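Local coordinates for protein endonuclease 2 (PDB 4CXP) that cleaves RNA and single-stranded DNA, and double-stranded DNA less well, as a metal-dependent endonuclease leaving 5'-phosphate ends, at residues T15-T20 / A256-I261; I142-Y147 / D229-E234. All coordinates share one frame; numbering follows the deposited sequence.

Contact 1: residues T15-T20 / A256-I261; sequences TRLDET and ATLNRI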
loop_
_atom_site.group_PDB
_atom_site.type_symbol
_atom_site.label_atom_id
_atom_site.label_comp_id
_atom_site.label_asym_id
_atom_site.label_seq_id
_atom_site.Cartn_x
_atom_site.Cartn_y
_atom_site.Cartn_z
ATOM N N THR A 15 -9.210 10.511 -7.648
ATOM C CA THR A 15 -10.093 11.645 -7.413
ATOM C C THR A 15 -9.398 12.863 -6.797
ATOM O O THR A 15 -9.985 13.931 -6.764
ATOM C CB THR A 15 -11.345 11.266 -6.594
ATOM O OG1 THR A 15 -10.957 10.866 -5.284
ATOM C CG2 THR A 15 -12.119 10.164 -7.280
ATOM N N ARG A 16 -8.151 12.710 -6.368
ATOM C CA ARG A 16 -7.351 13.785 -5.776
ATOM C C ARG A 16 -6.285 14.305 -6.738
ATOM O O ARG A 16 -5.458 15.121 -6.357
ATOM C CB ARG A 16 -6.709 13.315 -4.479
ATOM C CG ARG A 16 -7.714 13.027 -3.387
ATOM C CD ARG A 16 -7.016 12.575 -2.117
ATOM N NE ARG A 16 -6.267 13.649 -1.482
ATOM C CZ ARG A 16 -6.815 14.590 -0.738
ATOM N NH1 ARG A 16 -8.120 14.585 -0.475
ATOM N NH2 ARG A 16 -6.042 15.525 -0.234
ATOM N N LEU A 17 -6.297 13.877 -7.990
ATOM C CA LEU A 17 -5.320 14.356 -8.952
ATOM C C LEU A 17 -5.668 15.768 -9.399
ATOM O O LEU A 17 -6.837 16.117 -9.582
ATOM C CB LEU A 17 -5.279 13.433 -10.161
ATOM C CG LEU A 17 -4.835 12.000 -9.877
ATOM C CD1 LEU A 17 -4.822 11.202 -11.159
ATOM C CD2 LEU A 17 -3.492 11.956 -9.176
ATOM N N ASP A 18 -4.631 16.557 -9.621
ATOM C CA ASP A 18 -4.767 17.847 -10.268
ATOM C C ASP A 18 -4.891 17.654 -11.769
ATOM O O ASP A 18 -4.780 16.541 -12.280
ATOM C CB ASP A 18 -3.675 18.814 -9.833
ATOM C CG ASP A 18 -2.289 18.429 -10.269
ATOM O OD1 ASP A 18 -2.139 17.708 -11.259
ATOM O OD2 ASP A 18 -1.313 18.868 -9.593
ATOM N N GLU A 19 -5.186 18.725 -12.489
ATOM C CA GLU A 19 -5.506 18.567 -13.894
ATOM C C GLU A 19 -4.345 17.968 -14.696
ATOM O O GLU A 19 -4.566 17.092 -15.534
ATOM C CB GLU A 19 -6.023 19.867 -14.483
ATOM C CG GLU A 19 -6.561 19.719 -15.903
ATOM C CD GLU A 19 -7.896 18.981 -16.062
ATOM O OE1 GLU A 19 -8.463 18.430 -15.116
ATOM O OE2 GLU A 19 -8.401 18.978 -17.199
ATOM N N THR A 20 -3.114 18.406 -14.444
ATOM C CA THR A 20 -1.985 17.866 -15.197
ATOM C C THR A 20 -1.761 16.379 -14.930
ATOM O O THR A 20 -1.461 15.616 -15.843
ATOM C CB THR A 20 -0.685 18.676 -15.006
ATOM O OG1 THR A 20 -0.385 18.858 -13.636
ATOM C CG2 THR A 20 -0.846 20.031 -15.614
ATOM N N ALA A 256 -0.679 12.830 -4.139
ATOM C CA ALA A 256 0.245 13.927 -3.954
ATOM C C ALA A 256 1.532 13.705 -4.741
ATOM O O ALA A 256 2.117 14.643 -5.287
ATOM C CB ALA A 256 0.545 14.122 -2.489
ATOM N N THR A 257 1.983 12.459 -4.775
ATOM C CA THR A 257 3.190 12.099 -5.503
ATOM C C THR A 257 2.986 12.250 -7.015
ATOM O O THR A 257 3.824 12.853 -7.689
ATOM C CB THR A 257 3.647 10.692 -5.103
ATOM O OG1 THR A 257 3.869 10.654 -3.694
ATOM C CG2 THR A 257 4.897 10.304 -5.820
ATOM N N LEU A 258 1.890 11.726 -7.547
ATOM C CA LEU A 258 1.600 11.896 -8.963
ATOM C C LEU A 258 1.439 13.371 -9.326
ATOM O O LEU A 258 1.889 13.810 -10.388
ATOM C CB LEU A 258 0.369 11.104 -9.386
ATOM C CG LEU A 258 0.493 9.570 -9.257
ATOM C CD1 LEU A 258 -0.806 8.897 -9.650
ATOM C CD2 LEU A 258 1.644 9.010 -10.074
ATOM N N ASN A 259 0.809 14.149 -8.451
ATOM C CA ASN A 259 0.673 15.570 -8.715
ATOM C C ASN A 259 2.032 16.260 -8.814
ATOM O O ASN A 259 2.261 17.082 -9.696
ATOM C CB ASN A 259 -0.199 16.242 -7.654
ATOM C CG ASN A 259 -1.671 15.907 -7.816
ATOM O OD1 ASN A 259 -2.105 15.430 -8.857
ATOM N ND2 ASN A 259 -2.446 16.161 -6.783
ATOM N N ARG A 260 2.947 15.919 -7.917
ATOM C CA ARG A 260 4.301 16.478 -7.995
ATOM C C ARG A 260 5.015 16.025 -9.258
ATOM O O ARG A 260 5.677 16.829 -9.907
ATOM C CB ARG A 260 5.103 16.071 -6.771
ATOM C CG ARG A 260 4.794 16.876 -5.537
ATOM C CD ARG A 260 5.739 16.605 -4.370
ATOM N NE ARG A 260 5.648 15.237 -3.859
ATOM C CZ ARG A 260 4.835 14.813 -2.905
ATOM N NH1 ARG A 260 4.032 15.655 -2.255
ATOM N NH2 ARG A 260 4.876 13.534 -2.567
ATOM N N ILE A 261 4.924 14.744 -9.592
ATOM C CA ILE A 261 5.616 14.185 -10.752
ATOM C C ILE A 261 5.186 14.858 -12.044
ATOM O O ILE A 261 6.019 15.220 -12.867
ATOM C CB ILE A 261 5.317 12.667 -10.879
ATOM C CG1 ILE A 261 6.067 11.887 -9.808
ATOM C CG2 ILE A 261 5.686 12.139 -12.259
ATOM C CD1 ILE A 261 5.571 10.464 -9.676
HETATM O O HOH W 1 0.430 17.242 -11.830
#
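The side-chain amide of Asn259 grips the backbone of the loop at Arg16 to Asp18 at two points. Its ND2 donates to Arg16 O at 3.2 Å, and that acceptor lies close to the amide plane. Its OD1 accepts from Asp18 N at 2.9 Å in a nearly straight bond of 172°, with the donor above the carbonyl plane. Two bonds from one flat group fix the rotation of the amide. CG of Asn259 sits beside its own backbone N (chi1 -74°), which carries the amide across to the loop. The Asp18 carboxylate stacks on this amide, the planes 19° apart, with Asp18 OD2 3.4 Å from Asn259 CB. Asp18 is the N-cap of helix 19-28, and its OD1 accepts from Ala21 N. The amide therefore clamps the link between helices 3-15 and 19-28 to the last turns of helix 233-262, in a stretch that belongs to the propeptide removed in the mature form. On the apolar side, Leu17 CD2 reaches Leu258 CB at 4.0 Å, and Leu258 also packs on Leu115 and Val118 of helix 111-124. Near Thr20 the contact is bridged by solvent instead of direct packing. There a water donates to Asp18 OD1 at 2.7 Å and to Asn259 O, and accepts from Thr20 OG1. The Arg16 guanidinium turns elsewhere, to a salt bridge with Glu197.

Contact 2: residues I142-Y147 / D229-E234; sequences IEVHWY and DTLEDE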
loop_
_atom_site.group_PDB
_atom_site.type_symbol
_atom_site.label_atom_id
_atom_site.label_comp_id
_atom_site.label_asym_id
_atom_site.label_seq_id
_atom_site.Cartn_x
_atom_site.Cartn_y
_atom_site.Cartn_z
ATOM N N ILE A 142 3.086 -16.848 10.293
ATOM C CA ILE A 142 2.320 -16.837 11.534
ATOM C C ILE A 142 0.917 -17.336 11.204
ATOM O O ILE A 142 0.103 -16.630 10.599
ATOM C CB ILE A 142 2.287 -15.445 12.173
ATOM C CG1 ILE A 142 3.703 -14.944 12.434
ATOM C CG2 ILE A 142 1.427 -15.467 13.434
ATOM C CD1 ILE A 142 3.755 -13.530 12.951
ATOM N N GLU A 143 0.661 -18.588 11.550
ATOM C CA GLU A 143 -0.580 -19.271 11.187
ATOM C C GLU A 143 -1.553 -19.190 12.357
ATOM O O GLU A 143 -1.245 -19.636 13.471
ATOM C CB GLU A 143 -0.286 -20.731 10.821
ATOM C CG GLU A 143 0.436 -20.884 9.482
ATOM C CD GLU A 143 -0.432 -20.556 8.252
ATOM O OE1 GLU A 143 -1.646 -20.265 8.369
ATOM O OE2 GLU A 143 0.112 -20.607 7.132
ATOM N N VAL A 144 -2.711 -18.587 12.091
ATOM C CA VAL A 144 -3.745 -18.321 13.082
ATOM C C VAL A 144 -5.085 -18.715 12.469
ATOM O O VAL A 144 -5.135 -19.386 11.432
ATOM C CB VAL A 144 -3.703 -16.839 13.550
ATOM C CG1 VAL A 144 -2.396 -16.563 14.267
ATOM C CG2 VAL A 144 -3.881 -15.865 12.394
ATOM N N HIS A 145 -6.174 -18.326 13.116
ATOM C CA HIS A 145 -7.496 -18.404 12.519
ATOM C C HIS A 145 -8.052 -16.996 12.439
ATOM O O HIS A 145 -7.873 -16.192 13.360
ATOM C CB HIS A 145 -8.448 -19.287 13.340
ATOM C CG HIS A 145 -8.308 -20.770 13.070
ATOM N ND1 HIS A 145 -7.217 -21.504 13.473
ATOM C CD2 HIS A 145 -9.113 -21.645 12.415
ATOM C CE1 HIS A 145 -7.358 -22.767 13.107
ATOM N NE2 HIS A 145 -8.503 -22.879 12.456
ATOM N N TRP A 146 -8.712 -16.693 11.323
ATOM C CA TRP A 146 -9.538 -15.499 11.166
ATOM C C TRP A 146 -10.973 -15.967 11.343
ATOM O O TRP A 146 -11.501 -16.704 10.508
ATOM C CB TRP A 146 -9.336 -14.863 9.786
ATOM C CG TRP A 146 -10.122 -13.602 9.630
ATOM C CD1 TRP A 146 -11.185 -13.391 8.810
ATOM C CD2 TRP A 146 -9.901 -12.376 10.327
ATOM N NE1 TRP A 146 -11.644 -12.106 8.957
ATOM C CE2 TRP A 146 -10.868 -11.465 9.881
ATOM C CE3 TRP A 146 -8.991 -11.969 11.313
ATOM C CZ2 TRP A 146 -10.946 -10.178 10.371
ATOM C CZ3 TRP A 146 -9.067 -10.680 11.788
ATOM C CH2 TRP A 146 -10.038 -9.803 11.322
ATOM N N TYR A 147 -11.570 -15.631 12.479
ATOM C CA TYR A 147 -12.835 -16.245 12.883
ATOM C C TYR A 147 -12.658 -17.761 12.807
ATOM O O TYR A 147 -11.746 -18.275 13.452
ATOM C CB TYR A 147 -14.028 -15.648 12.122
ATOM C CG TYR A 147 -14.245 -14.179 12.462
ATOM C CD1 TYR A 147 -13.554 -13.176 11.803
ATOM C CD2 TYR A 147 -15.121 -13.799 13.457
ATOM C CE1 TYR A 147 -13.729 -11.838 12.134
ATOM C CE2 TYR A 147 -15.309 -12.473 13.786
ATOM C CZ TYR A 147 -14.614 -11.486 13.114
ATOM O OH TYR A 147 -14.769 -10.153 13.401
ATOM N N ASP A 229 -3.592 -18.640 17.582
ATOM C CA ASP A 229 -4.671 -17.799 18.105
ATOM C C ASP A 229 -5.844 -17.734 17.134
ATOM O O ASP A 229 -5.667 -17.914 15.926
ATOM C CB ASP A 229 -4.187 -16.359 18.340
ATOM C CG ASP A 229 -3.329 -16.184 19.584
ATOM O OD1 ASP A 229 -3.233 -17.121 20.406
ATOM O OD2 ASP A 229 -2.778 -15.054 19.721
ATOM N N THR A 230 -7.023 -17.444 17.675
ATOM C CA THR A 230 -8.180 -17.052 16.875
ATOM C C THR A 230 -8.322 -15.542 16.988
ATOM O O THR A 230 -8.534 -14.994 18.072
ATOM C CB THR A 230 -9.472 -17.748 17.333
ATOM O OG1 THR A 230 -9.369 -19.144 17.051
ATOM C CG2 THR A 230 -10.673 -17.188 16.604
ATOM N N LEU A 231 -8.208 -14.890 15.844
ATOM C CA LEU A 231 -8.434 -13.460 15.737
ATOM C C LEU A 231 -9.845 -13.265 15.212
ATOM O O LEU A 231 -10.221 -13.819 14.172
ATOM C CB LEU A 231 -7.413 -12.812 14.812
ATOM C CG LEU A 231 -5.962 -13.014 15.254
ATOM C CD1 LEU A 231 -5.056 -12.185 14.349
ATOM C CD2 LEU A 231 -5.702 -12.735 16.729
ATOM N N GLU A 232 -10.635 -12.501 15.954
ATOM C CA GLU A 232 -12.043 -12.336 15.634
ATOM C C GLU A 232 -12.468 -10.927 16.038
ATOM O O GLU A 232 -11.708 -10.004 15.786
ATOM C CB GLU A 232 -12.867 -13.485 16.186
ATOM C CG GLU A 232 -12.715 -13.745 17.656
ATOM C CD GLU A 232 -13.497 -14.966 18.101
ATOM O OE1 GLU A 232 -14.611 -15.175 17.562
ATOM O OE2 GLU A 232 -12.999 -15.711 18.985
ATOM N N ASP A 233 -13.654 -10.705 16.610
ATOM C CA ASP A 233 -14.150 -9.336 16.764
ATOM C C ASP A 233 -13.186 -8.409 17.507
ATOM O O ASP A 233 -13.008 -7.265 17.100
ATOM C CB ASP A 233 -15.516 -9.296 17.458
ATOM C CG ASP A 233 -16.694 -9.519 16.523
ATOM O OD1 ASP A 233 -16.508 -9.695 15.305
ATOM O OD2 ASP A 233 -17.836 -9.489 17.036
ATOM N N GLU A 234 -12.579 -8.846 18.607
ATOM C CA GLU A 234 -11.743 -7.931 19.375
ATOM C C GLU A 234 -10.607 -7.391 18.500
ATOM O O GLU A 234 -10.336 -6.184 18.483
ATOM C CB GLU A 234 -11.188 -8.612 20.618
ATOM C CG GLU A 234 -10.339 -7.727 21.494
ATOM C CD GLU A 234 -9.796 -8.490 22.684
ATOM O OE1 GLU A 234 -8.767 -9.179 22.530
ATOM O OE2 GLU A 234 -10.407 -8.412 23.762
HETATM O O HOH W 2 -11.297 -20.257 15.253
#
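Tyr147 OH donates to Asp233 OD1 at 2.6 Å, the shortest polar bond between 142-147 and 229-234. The carboxylate oxygen lies at the edge of the ring, in its plane, and uses its anti lone pair. The ring and carboxylate planes are 78° apart. Such a short bond to a carboxylate would be expected to polarise the phenol. One face of the same ring lies on the backbone of Glu232. Glu232 CA sits 3.7 Å from the ring centroid, close to the normal, as a CH-pi contact. Glu232 CB lies over the same face, 3.6 Å from Tyr147 CD2. With CG anti to its carbonyl carbon (chi1 -65°), the ring swings back over 229-234, although CB starts out away from it. Glu232 is the N-cap residue of helix 233-262, so the tyrosine covers the start of that helix.

Before this point the two segments pair as parallel strands. His145 N donates to Asp229 O, Leu231 N to His145 O and Tyr147 N to Leu231 O, all at 2.8-2.9 Å. On the face of Trp146 and Leu231, Leu231 CB meets Trp146 CE3 at 3.9 Å, the two side chains crossing at about a right angle. His145 and Thr230 share the other face. A sulfate, probably from the crystallisation liquor, lies about 4 Å from the His145 side chain at the nearest atoms. A water bridges Tyr147 O and Thr230 OG1.

Strand 143-146, within the substrate-binding region 120-169, is the middle one of three, with 149-152 antiparallel on its other side. Val144 and Trp146 pack on Ile156 of helix 153-169, where Trp146 NE1 hydrogen-bonds to Thr164 OG1, and Trp146 also touches Tyr235 and Phe236 of helix 233-262.

In the fold
Both contacts use helix 233-262. Contact 2 holds its beginning and contact 1 its last turns, with centres 39 Å apart on opposite sides of the chain's centre. Contact 2 is nested within the loop contact 1 closes. Contact 1 is a surface contact in which an asparagine side chain bonds to the backbone of a loop. Contact 2, partly buried, buries about twice the area. Its bonds are mostly backbone to backbone, with aromatic packing and one tyrosine-carboxylate bond beside them. Its 142-147 segment lies in the substrate-binding region and adjoins the helix that carries the metal ligands His154 and Asp158. Contact 1 joins a segment near the N-terminus to the propeptide at the C-terminal end.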